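Local coordinates for succinyl-CoA ligase (ADP-forming) subunit alpha (Methanosaeta concilii, PDB 6HXI), which binds coenzyme A and combines a CoA-ligase domain of the succinyl-CoA synthetase family with a helical region related to the citrate synthase C-terminal domain, at residues A257-T262 with A289-F294; V175-G180 with L231-G236; K253-W258 with A297-P302. One frame throughout, in Å; residues are numbered along the deposited sequence.

Interaction 1 (A257-T262 with A289-F294); sequences AWVTGT and AKNDAF
N291, on helix 287-297, reaches the strand edge with its carboxamide and bonds to both the N and the O of V259, much as a neighbouring strand's backbone would. V259 N donates to N291 OD1 at 2.8 Å, in the plane of the amide carbonyl and on a lone pair. In return N291 ND2 donates to V259 O at 2.9 Å, also on an in-plane lone pair, with the acceptor somewhat tilted from the asparagine's amide plane. The two bonds run in opposite senses, so they fix the flip of the amide and satisfy two buried backbone atoms. The amide also lies over one face of the W258 indole, the planes only 18° apart, with N291 ND2 3.3 Å from W258 CZ3 near the rim of the six-membered ring. The CB of W258 points away from the helix; its CG, anti to the backbone N (chi1 -179°), directs the indole so that its outer end comes back within range. Next to this polar centre the contact turns apolar. A257 CB sits over the face of F294, 3.6 Å from the ring centroid, in a CH-pi contact, and V259 CG2 meets the same ring obliquely, 4.0 Å from F294 CD2. The other branch, V259 CG1, touches K290 CD at 3.7 Å, crossing the extended lysine chain at about a right angle. K290 leads away from the strand, its NZ ending in a salt bridge with E239 and on the carbonyl oxygens of E233, G235 and G236. Residues 289-294 run nearly antiparallel to 257-260 (169°), the two short axes coming within 7.7 Å. Strand 255-260 ends its sheet within this chain: W258 and T260 bond back to strand 227-233, while helix 239-247 flanks F294 and K290.

Interaction 2 (V175-G180 with L231-G236); sequences VSKSGG and LGELGG
K177 NZ gathers several partners where the chain turns beyond the two strands, among them E233 O, whose bond at 3.5 Å from NZ is weak. Its charge is met by a salt bridge to E239, and it donates to two waters, each 2.8 Å from K177 NZ; one lies within bonding distance of L234 O, though other acceptors compete for its protons; the other donates to G235 O. The lysine, extended beyond CG, crosses the E233 side chain obliquely, K177 CD lying 3.7 Å from E233 CG. Nearer the strands, L231 N donates to V175 O at 3.1 Å in a fairly straight bond (158°). L231 O takes a weak bond from K177 N, but a water does the firmer bridging, accepting from K177 N and donating to L231 O at 2.7 Å. S176 OG, held between its backbone N and carbonyl carbon (chi1 68°), turns to S178 O, 2.8 Å from OG, a bond within the turn from strand to helix. S178 then takes the N-cap position, its OG accepting from M181 N at the start of helix 179-192; G179 touches the bound coenzyme A. Strand 172-176 runs parallel to 227-233 inside the mixed sheet, with helix 212-221 packed on V175 and K177, and strand 255-260 on the far side of 227-233.

Interaction 3 (K253-W258 with A297-P302); sequences KPLVAW and AGAYVP
A single beta bridge joins strand 255-260 to the loop that follows helix 287-297, along the edge of the sheet that strand 227-233 does not occupy. Y300 supplies both bonds: its N donates to L255 O at 2.8 Å, almost straight (170°), and its carbonyl O accepts from A257 N at 2.9 Å. With CG anti to the carbonyl carbon (chi1 -65°), the Y300 ring points back along the strand toward P254; L255 O lies in plane at its edge, and Y300 CE1 meets P254 CB at 3.7 Å. L255 CD2 packs on A299 CB at 3.9 Å. Towards the other end of the contact V301 CG1 comes to the edge of the W258 indole, near its plane, and P302 CG rests 3.9 Å from W258 CE3. The prolyl CD is also close to A257 O, at 3.3 Å. G298, with positive phi, closes helix 287-297 in a Schellman motif, and a water whose oxygen accepts from L255 N at 2.9 Å donates to G298 O, tying the helix end to the start of the strand. Helix 308-322 packs on Y300 through M311 and V315, and helix 239-247 reaches A299 through L246.

Interactions 1 and 3 share A257 and W258 on strand 255-260, their centres about 10 Å apart: the helix and the loop after it line the same strand edge in turn, and F294 CB of interaction 1 packs on V301 CG2 of interaction 3 at 3.7 Å. Interaction 2 lies on the other side of that strand, one strand further in. W258 O to G232 N at 2.8 Å and T260 O to L234 N at 3.0 Å probably bond across, and K290 of interaction 1 joins the loop of interaction 2 from the helix side. Interaction 2 is nearest the coenzyme A pocket, through G179; the S176 side chain stands about 9 Å from the ligand.

Interaction 1 (A257-T262 with A289-F294)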
loop_
_atom_site.group_PDB
_atom_site.type_symbol
_atom_site.label_atom_id
_atom_site.label_comp_id
_atom_site.label_asym_id
_atom_site.label_seq_id
_atom_site.Cartn_x
_atom_site.Cartn_y
_atom_site.Cartn_z
ATOM N N ALA B 257 -26.517 -23.373 62.981
ATOM C CA ALA B 257 -26.314 -21.928 62.927
ATOM C C ALA B 257 -25.086 -21.441 63.673
ATOM O O ALA B 257 -24.823 -21.875 64.787
ATOM C CB ALA B 257 -27.548 -21.221 63.452
ATOM N N TRP B 258 -24.345 -20.507 63.059
ATOM C CA TRP B 258 -23.195 -19.869 63.687
ATOM C C TRP B 258 -23.094 -18.411 63.268
ATOM O O TRP B 258 -23.227 -18.101 62.086
ATOM C CB TRP B 258 -21.872 -20.628 63.465
ATOM C CG TRP B 258 -20.710 -19.960 64.155
ATOM C CD1 TRP B 258 -19.719 -19.223 63.569
ATOM C CD2 TRP B 258 -20.508 -19.847 65.572
ATOM N NE1 TRP B 258 -18.887 -18.698 64.529
ATOM C CE2 TRP B 258 -19.348 -19.064 65.768
ATOM C CE3 TRP B 258 -21.187 -20.345 66.695
ATOM C CZ2 TRP B 258 -18.845 -18.779 67.043
ATOM C CZ3 TRP B 258 -20.697 -20.053 67.958
ATOM C CH2 TRP B 258 -19.533 -19.289 68.124
ATOM N N VAL B 259 -22.874 -17.520 64.249
ATOM C CA VAL B 259 -22.727 -16.084 64.031
ATOM C C VAL B 259 -21.277 -15.692 64.381
ATOM O O VAL B 259 -20.825 -15.893 65.511
ATOM C CB VAL B 259 -23.792 -15.246 64.798
ATOM C CG1 VAL B 259 -23.594 -13.755 64.554
ATOM C CG2 VAL B 259 -25.211 -15.665 64.409
ATOM N N THR B 260 -20.546 -15.175 63.385
ATOM C CA THR B 260 -19.143 -14.753 63.529
ATOM C C THR B 260 -19.066 -13.325 64.124
ATOM O O THR B 260 -20.024 -12.557 64.023
ATOM C CB THR B 260 -18.425 -14.861 62.174
ATOM O OG1 THR B 260 -18.923 -13.838 61.332
ATOM C CG2 THR B 260 -18.644 -16.202 61.495
ATOM N N GLY B 261 -17.931 -12.986 64.714
ATOM C CA GLY B 261 -17.716 -11.680 65.331
ATOM C C GLY B 261 -17.637 -11.740 66.844
ATOM O O GLY B 261 -17.961 -10.759 67.512
ATOM N N THR B 262 -17.209 -12.890 67.392
ATOM C CA THR B 262 -17.055 -13.098 68.838
ATOM C C THR B 262 -15.850 -12.310 69.380
ATOM O O THR B 262 -15.738 -12.133 70.584
ATOM C CB THR B 262 -17.019 -14.604 69.202
ATOM O OG1 THR B 262 -15.831 -15.217 68.693
ATOM C CG2 THR B 262 -18.258 -15.367 68.716
ATOM N N ALA B 289 -24.919 -12.361 71.665
ATOM C CA ALA B 289 -26.375 -12.231 71.782
ATOM C C ALA B 289 -27.108 -13.043 70.697
ATOM O O ALA B 289 -28.135 -13.655 70.986
ATOM C CB ALA B 289 -26.774 -10.771 71.692
ATOM N N LYS B 290 -26.555 -13.087 69.480
ATOM C CA LYS B 290 -27.114 -13.840 68.345
ATOM C C LYS B 290 -26.979 -15.365 68.496
ATOM O O LYS B 290 -27.967 -16.079 68.312
ATOM C CB LYS B 290 -26.522 -13.353 67.006
ATOM C CG LYS B 290 -26.988 -11.948 66.619
ATOM C CD LYS B 290 -26.395 -11.490 65.310
ATOM C CE LYS B 290 -26.944 -10.152 64.868
ATOM N NZ LYS B 290 -26.553 -9.815 63.465
ATOM N N ASN B 291 -25.771 -15.854 68.849
ATOM C CA ASN B 291 -25.500 -17.280 69.050
ATOM C C ASN B 291 -26.290 -17.827 70.231
ATOM O O ASN B 291 -26.782 -18.953 70.163
ATOM C CB ASN B 291 -23.992 -17.548 69.205
ATOM C CG ASN B 291 -23.224 -17.537 67.899
ATOM O OD1 ASN B 291 -23.699 -18.019 66.862
ATOM N ND2 ASN B 291 -22.009 -16.993 67.915
ATOM N N ASP B 292 -26.451 -17.019 71.291
ATOM C CA ASP B 292 -27.223 -17.411 72.472
ATOM C C ASP B 292 -28.704 -17.540 72.133
ATOM O O ASP B 292 -29.301 -18.563 72.464
ATOM C CB ASP B 292 -27.000 -16.433 73.635
ATOM C CG ASP B 292 -25.653 -16.558 74.327
ATOM O OD1 ASP B 292 -24.867 -17.470 73.953
ATOM O OD2 ASP B 292 -25.389 -15.762 75.256
ATOM N N ALA B 293 -29.280 -16.531 71.424
ATOM C CA ALA B 293 -30.681 -16.534 70.987
ATOM C C ALA B 293 -30.943 -17.687 70.001
ATOM O O ALA B 293 -32.045 -18.229 69.978
ATOM C CB ALA B 293 -31.041 -15.201 70.357
ATOM N N PHE B 294 -29.915 -18.072 69.201
ATOM C CA PHE B 294 -30.004 -19.202 68.268
ATOM C C PHE B 294 -30.061 -20.525 69.053
ATOM O O PHE B 294 -30.890 -21.373 68.731
ATOM C CB PHE B 294 -28.845 -19.203 67.259
ATOM C CG PHE B 294 -29.192 -18.740 65.858
ATOM C CD1 PHE B 294 -30.134 -19.423 65.091
ATOM C CD2 PHE B 294 -28.526 -17.666 65.277
ATOM C CE1 PHE B 294 -30.438 -19.005 63.785
ATOM C CE2 PHE B 294 -28.832 -17.249 63.973
ATOM C CZ PHE B 294 -29.788 -17.916 63.239
#

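Interaction 2 (V175-G180 with L231-G236)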
loop_
_atom_site.group_PDB
_atom_site.type_symbol
_atom_site.label_atom_id
_atom_site.label_comp_id
_atom_site.label_asym_id
_atom_site.label_seq_id
_atom_site.Cartn_x
_atom_site.Cartn_y
_atom_site.Cartn_z
ATOM N N VAL B 175 -27.025 -20.947 53.636
ATOM C CA VAL B 175 -27.096 -19.491 53.455
ATOM C C VAL B 175 -26.065 -18.763 54.365
ATOM O O VAL B 175 -25.938 -19.063 55.559
ATOM C CB VAL B 175 -28.555 -18.930 53.580
ATOM C CG1 VAL B 175 -29.083 -19.004 55.000
ATOM C CG2 VAL B 175 -28.671 -17.507 53.032
ATOM N N SER B 176 -25.319 -17.836 53.781
ATOM C CA SER B 176 -24.350 -17.042 54.525
ATOM C C SER B 176 -24.454 -15.550 54.163
ATOM O O SER B 176 -25.268 -15.165 53.319
ATOM C CB SER B 176 -22.933 -17.555 54.287
ATOM O OG SER B 176 -22.514 -17.333 52.950
ATOM N N LYS B 177 -23.654 -14.718 54.823
ATOM C CA LYS B 177 -23.537 -13.308 54.479
ATOM C C LYS B 177 -22.309 -13.195 53.573
ATOM O O LYS B 177 -22.387 -12.634 52.492
ATOM C CB LYS B 177 -23.393 -12.437 55.736
ATOM C CG LYS B 177 -24.719 -11.870 56.196
ATOM C CD LYS B 177 -24.728 -11.539 57.675
ATOM C CE LYS B 177 -26.023 -10.839 58.023
ATOM N NZ LYS B 177 -26.096 -10.405 59.450
ATOM N N SER B 178 -21.204 -13.819 53.983
ATOM C CA SER B 178 -19.921 -13.814 53.292
ATOM C C SER B 178 -19.871 -14.692 52.042
ATOM O O SER B 178 -20.320 -15.838 52.059
ATOM C CB SER B 178 -18.825 -14.232 54.267
ATOM O OG SER B 178 -17.564 -14.426 53.649
ATOM N N GLY B 179 -19.250 -14.160 50.994
ATOM C CA GLY B 179 -19.044 -14.869 49.743
ATOM C C GLY B 179 -17.935 -15.901 49.834
ATOM O O GLY B 179 -18.121 -17.042 49.408
ATOM N N GLY B 180 -16.775 -15.498 50.372
ATOM C CA GLY B 180 -15.610 -16.372 50.538
ATOM C C GLY B 180 -15.872 -17.520 51.502
ATOM O O GLY B 180 -15.424 -18.659 51.284
ATOM N N LEU B 231 -24.599 -19.330 58.301
ATOM C CA LEU B 231 -23.459 -18.649 58.885
ATOM C C LEU B 231 -23.707 -17.147 58.794
ATOM O O LEU B 231 -23.722 -16.596 57.704
ATOM C CB LEU B 231 -22.190 -19.051 58.111
ATOM C CG LEU B 231 -20.838 -18.630 58.674
ATOM C CD1 LEU B 231 -20.521 -19.359 59.969
ATOM C CD2 LEU B 231 -19.726 -18.863 57.631
ATOM N N GLY B 232 -23.966 -16.526 59.933
ATOM C CA GLY B 232 -24.201 -15.095 60.026
ATOM C C GLY B 232 -23.007 -14.366 60.603
ATOM O O GLY B 232 -21.922 -14.946 60.725
ATOM N N GLU B 233 -23.195 -13.075 60.935
ATOM C CA GLU B 233 -22.161 -12.223 61.547
ATOM C C GLU B 233 -22.795 -11.103 62.373
ATOM O O GLU B 233 -23.980 -10.801 62.206
ATOM C CB GLU B 233 -21.140 -11.674 60.508
ATOM C CG GLU B 233 -21.709 -10.658 59.543
ATOM C CD GLU B 233 -20.763 -9.996 58.558
ATOM O OE1 GLU B 233 -19.549 -10.325 58.546
ATOM O OE2 GLU B 233 -21.250 -9.117 57.805
ATOM N N LEU B 234 -22.005 -10.488 63.255
ATOM C CA LEU B 234 -22.431 -9.373 64.101
ATOM C C LEU B 234 -22.916 -8.175 63.267
ATOM O O LEU B 234 -22.580 -8.071 62.070
ATOM C CB LEU B 234 -21.305 -8.966 65.063
ATOM C CG LEU B 234 -20.155 -8.103 64.542
ATOM C CD1 LEU B 234 -19.219 -7.777 65.659
ATOM C CD2 LEU B 234 -19.355 -8.795 63.427
ATOM N N GLY B 235 -23.704 -7.300 63.908
ATOM C CA GLY B 235 -24.269 -6.115 63.274
ATOM C C GLY B 235 -25.575 -6.425 62.573
ATOM O O GLY B 235 -25.709 -7.470 61.913
ATOM N N GLY B 236 -26.543 -5.527 62.737
ATOM C CA GLY B 236 -27.875 -5.687 62.161
ATOM C C GLY B 236 -28.693 -6.749 62.867
ATOM O O GLY B 236 -28.172 -7.465 63.727
HETATM O O HOH W 1 -21.570 -15.440 56.534
HETATM O O HOH W 2 -24.097 -8.512 59.810
HETATM O O HOH W 3 -27.803 -8.221 59.874
#

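Interaction 3 (K253-W258 with A297-P302)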
loop_
_atom_site.group_PDB
_atom_site.type_symbol
_atom_site.label_atom_id
_atom_site.label_comp_id
_atom_site.label_asym_id
_atom_site.label_seq_id
_atom_site.Cartn_x
_atom_site.Cartn_y
_atom_site.Cartn_z
ATOM N N LYS B 253 -37.309 -28.267 59.830
ATOM C CA LYS B 253 -36.100 -29.002 59.435
ATOM C C LYS B 253 -34.958 -28.633 60.376
ATOM O O LYS B 253 -34.941 -27.485 60.835
ATOM C CB LYS B 253 -35.713 -28.673 57.988
ATOM C CG LYS B 253 -36.530 -29.447 56.978
ATOM C CD LYS B 253 -36.406 -28.893 55.571
ATOM C CE LYS B 253 -37.612 -29.333 54.791
ATOM N NZ LYS B 253 -37.591 -28.833 53.412
ATOM N N PRO B 254 -34.013 -29.561 60.707
ATOM C CA PRO B 254 -32.920 -29.179 61.624
ATOM C C PRO B 254 -32.018 -28.106 61.011
ATOM O O PRO B 254 -31.636 -28.210 59.849
ATOM C CB PRO B 254 -32.214 -30.504 61.925
ATOM C CG PRO B 254 -32.549 -31.384 60.789
ATOM C CD PRO B 254 -33.883 -30.967 60.262
ATOM N N LEU B 255 -31.761 -27.030 61.777
ATOM C CA LEU B 255 -30.973 -25.868 61.373
ATOM C C LEU B 255 -29.662 -25.712 62.156
ATOM O O LEU B 255 -29.698 -25.516 63.372
ATOM C CB LEU B 255 -31.828 -24.588 61.514
ATOM C CG LEU B 255 -31.213 -23.301 60.936
ATOM C CD1 LEU B 255 -32.091 -22.712 59.877
ATOM C CD2 LEU B 255 -30.940 -22.283 62.026
ATOM N N VAL B 256 -28.512 -25.756 61.450
ATOM C CA VAL B 256 -27.179 -25.529 62.034
ATOM C C VAL B 256 -26.948 -24.031 61.905
ATOM O O VAL B 256 -27.199 -23.466 60.842
ATOM C CB VAL B 256 -26.044 -26.351 61.358
ATOM C CG1 VAL B 256 -24.691 -26.048 61.992
ATOM C CG2 VAL B 256 -26.333 -27.854 61.415
ATOM N N ALA B 257 -26.517 -23.373 62.981
ATOM C CA ALA B 257 -26.314 -21.928 62.927
ATOM C C ALA B 257 -25.086 -21.441 63.673
ATOM O O ALA B 257 -24.823 -21.875 64.787
ATOM C CB ALA B 257 -27.548 -21.221 63.452
ATOM N N TRP B 258 -24.345 -20.507 63.059
ATOM C CA TRP B 258 -23.195 -19.869 63.687
ATOM C C TRP B 258 -23.094 -18.411 63.268
ATOM O O TRP B 258 -23.227 -18.101 62.086
ATOM C CB TRP B 258 -21.872 -20.628 63.465
ATOM C CG TRP B 258 -20.710 -19.960 64.155
ATOM C CD1 TRP B 258 -19.719 -19.223 63.569
ATOM C CD2 TRP B 258 -20.508 -19.847 65.572
ATOM N NE1 TRP B 258 -18.887 -18.698 64.529
ATOM C CE2 TRP B 258 -19.348 -19.064 65.768
ATOM C CE3 TRP B 258 -21.187 -20.345 66.695
ATOM C CZ2 TRP B 258 -18.845 -18.779 67.043
ATOM C CZ3 TRP B 258 -20.697 -20.053 67.958
ATOM C CH2 TRP B 258 -19.533 -19.289 68.124
ATOM N N ALA B 297 -33.469 -20.955 70.688
ATOM C CA ALA B 297 -34.540 -21.162 69.700
ATOM C C ALA B 297 -34.637 -22.617 69.188
ATOM O O ALA B 297 -35.617 -22.966 68.530
ATOM C CB ALA B 297 -34.377 -20.200 68.536
ATOM N N GLY B 298 -33.640 -23.446 69.500
ATOM C CA GLY B 298 -33.624 -24.844 69.088
ATOM C C GLY B 298 -32.731 -25.170 67.909
ATOM O O GLY B 298 -32.797 -26.286 67.389
ATOM N N ALA B 299 -31.877 -24.224 67.481
ATOM C CA ALA B 299 -30.922 -24.457 66.399
ATOM C C ALA B 299 -29.718 -25.254 66.949
ATOM O O ALA B 299 -29.486 -25.271 68.160
ATOM C CB ALA B 299 -30.443 -23.126 65.818
ATOM N N TYR B 300 -28.953 -25.899 66.055
ATOM C CA TYR B 300 -27.743 -26.634 66.411
ATOM C C TYR B 300 -26.586 -25.632 66.272
ATOM O O TYR B 300 -26.231 -25.224 65.158
ATOM C CB TYR B 300 -27.587 -27.867 65.507
ATOM C CG TYR B 300 -28.687 -28.883 65.719
ATOM C CD1 TYR B 300 -29.914 -28.759 65.070
ATOM C CD2 TYR B 300 -28.514 -29.954 66.588
ATOM C CE1 TYR B 300 -30.949 -29.669 65.297
ATOM C CE2 TYR B 300 -29.525 -30.895 66.789
ATOM C CZ TYR B 300 -30.748 -30.739 66.155
ATOM O OH TYR B 300 -31.755 -31.654 66.354
ATOM N N VAL B 301 -26.093 -25.131 67.419
ATOM C CA VAL B 301 -25.054 -24.092 67.454
ATOM C C VAL B 301 -23.707 -24.654 67.942
ATOM O O VAL B 301 -23.656 -25.155 69.061
ATOM C CB VAL B 301 -25.519 -22.852 68.277
ATOM C CG1 VAL B 301 -24.486 -21.725 68.228
ATOM C CG2 VAL B 301 -26.881 -22.348 67.803
ATOM N N PRO B 302 -22.606 -24.569 67.156
ATOM C CA PRO B 302 -21.310 -25.078 67.648
ATOM C C PRO B 302 -20.679 -24.183 68.730
ATOM O O PRO B 302 -21.198 -23.099 69.001
ATOM C CB PRO B 302 -20.453 -25.117 66.373
ATOM C CG PRO B 302 -20.991 -24.047 65.530
ATOM C CD PRO B 302 -22.472 -24.002 65.800
HETATM O O HOH W 4 -33.281 -26.955 64.296
#